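Local coordinates for protein putative endoribonuclease (Klebsiella pneumoniae, PDB 3LYB) that is a putative endoribonuclease of the L-PSP family, within the YjgF-like clan, and probably acts as a hydrolase on RNA, at residues B[75-78]-B[79-82]. Numbering follows the deposited sequence.
Sequences YVLE and SIRR
Glu78 stands between Arg81 and Arg82 in an i to i+3 and i+4 salt-bridge network, all three on helix 60-85, which packs on the mixed beta-sheet, as in the YjgF-like family. The Glu78 chain leaves with CG anti to the backbone N (chi1 176°) and then bends at chi2, which carries its carboxylate along the helix toward both guanidinium groups. The Arg81 chain travels alongside that of Glu78 in the same direction. Its NE reaches OE1 of Glu78 at 2.9 Å from above the carboxylate plane, while its NH2 forms a salt bridge to OE2. The two planes are 66° apart, and the carboxylate is met at a tilt instead of in a flat two-pronged pairing.

The Arg82 chain passes the glutamate at a slant, its guanidinium plane turned steeply from the carboxylate. NE and NH2 both grip OE2 of Glu78 from its anti side, and CG of Glu78 lies over one face of the Arg82 guanidinium. The two arginines approach the carboxylate from different directions and together restrict its rotation.

On another side of the helix Ser79 turns its hydroxyl back to the preceding turn: with OG beside its own backbone N (chi1 -68°), the hydroxyl donates to Tyr75 O at 2.8 Å. That carbonyl also accepts Ser79 N, and thus takes two bonds from one residue. Val76 and Ile80, one turn apart, both rest on Val143 of strand 141-148; Leu77 instead meets Tyr110 and Val113 of helix 107-115. CD1 of Ile80 lies 4.3 Å from Val76 CG1 and 4.4 Å from Leu77 CD2.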
loop_
_atom_site.group_PDB
_atom_site.type_symbol
_atom_site.label_atom_id
_atom_site.label_comp_id
_atom_site.label_asym_id
_atom_site.label_seq_id
_atom_site.Cartn_x
_atom_site.Cartn_y
_atom_site.Cartn_z
ATOM N N TYR B 75 -7.063 32.255 -5.258
ATOM C CA TYR B 75 -5.825 32.916 -4.900
ATOM C C TYR B 75 -4.786 32.865 -6.012
ATOM O O TYR B 75 -4.044 33.804 -6.229
ATOM C CB TYR B 75 -5.283 32.296 -3.613
ATOM C CG TYR B 75 -4.404 33.227 -2.853
ATOM C CD1 TYR B 75 -4.924 34.024 -1.828
ATOM C CD2 TYR B 75 -3.044 33.347 -3.172
ATOM C CE1 TYR B 75 -4.103 34.921 -1.125
ATOM C CE2 TYR B 75 -2.212 34.229 -2.472
ATOM C CZ TYR B 75 -2.748 35.020 -1.462
ATOM O OH TYR B 75 -1.915 35.899 -0.780
ATOM N N VAL B 76 -4.734 31.755 -6.725
ATOM C CA VAL B 76 -3.730 31.586 -7.752
ATOM C C VAL B 76 -4.117 32.375 -8.982
ATOM O O VAL B 76 -3.284 33.064 -9.577
ATOM C CB VAL B 76 -3.544 30.091 -8.130
ATOM C CG1 VAL B 76 -2.945 29.936 -9.541
ATOM C CG2 VAL B 76 -2.681 29.421 -7.120
ATOM N N LEU B 77 -5.381 32.231 -9.371
ATOM C CA LEU B 77 -5.905 32.918 -10.538
ATOM C C LEU B 77 -5.826 34.437 -10.405
ATOM O O LEU B 77 -5.385 35.119 -11.331
ATOM C CB LEU B 77 -7.313 32.448 -10.839
ATOM C CG LEU B 77 -7.355 31.050 -11.463
ATOM C CD1 LEU B 77 -8.780 30.569 -11.629
ATOM C CD2 LEU B 77 -6.630 31.005 -12.811
ATOM N N GLU B 78 -6.201 34.949 -9.234
ATOM C CA GLU B 78 -6.077 36.372 -8.926
ATOM C C GLU B 78 -4.624 36.849 -8.915
ATOM O O GLU B 78 -4.346 37.975 -9.323
ATOM C CB GLU B 78 -6.795 36.708 -7.611
ATOM C CG GLU B 78 -6.649 38.165 -7.115
ATOM C CD GLU B 78 -7.411 39.214 -7.960
ATOM O OE1 GLU B 78 -8.240 38.830 -8.825
ATOM O OE2 GLU B 78 -7.175 40.431 -7.732
ATOM N N SER B 79 -3.702 36.006 -8.460
ATOM C CA SER B 79 -2.273 36.331 -8.541
ATOM C C SER B 79 -1.875 36.558 -9.983
ATOM O O SER B 79 -1.184 37.519 -10.302
ATOM C CB SER B 79 -1.416 35.202 -7.971
ATOM O OG SER B 79 -1.590 35.094 -6.572
ATOM N N ILE B 80 -2.325 35.660 -10.853
ATOM C CA ILE B 80 -2.026 35.756 -12.264
ATOM C C ILE B 80 -2.536 37.090 -12.732
ATOM O O ILE B 80 -1.764 37.875 -13.252
ATOM C CB ILE B 80 -2.583 34.558 -13.077
ATOM C CG1 ILE B 80 -1.695 33.330 -12.844
ATOM C CG2 ILE B 80 -2.609 34.863 -14.564
ATOM C CD1 ILE B 80 -2.339 32.006 -13.227
ATOM N N ARG B 81 -3.804 37.377 -12.477
ATOM C CA ARG B 81 -4.365 38.676 -12.834
ATOM C C ARG B 81 -3.485 39.824 -12.362
ATOM O O ARG B 81 -3.022 40.607 -13.180
ATOM C CB ARG B 81 -5.787 38.845 -12.316
ATOM C CG ARG B 81 -6.597 39.865 -13.097
ATOM C CD ARG B 81 -8.049 39.999 -12.574
ATOM N NE ARG B 81 -8.157 40.536 -11.212
ATOM C CZ ARG B 81 -7.613 41.682 -10.790
ATOM N NH1 ARG B 81 -6.864 42.427 -11.600
ATOM N NH2 ARG B 81 -7.784 42.083 -9.544
ATOM N N ARG B 82 -3.216 39.909 -11.066
ATOM C CA ARG B 82 -2.418 41.019 -10.557
ATOM C C ARG B 82 -1.035 41.124 -11.178
ATOM O O ARG B 82 -0.545 42.227 -11.416
ATOM C CB ARG B 82 -2.321 40.998 -9.037
ATOM C CG ARG B 82 -3.437 41.773 -8.404
ATOM C CD ARG B 82 -3.494 41.564 -6.914
ATOM N NE ARG B 82 -4.887 41.389 -6.498
ATOM C CZ ARG B 82 -5.297 41.187 -5.246
ATOM N NH1 ARG B 82 -4.427 41.137 -4.243
ATOM N NH2 ARG B 82 -6.590 41.031 -5.008
#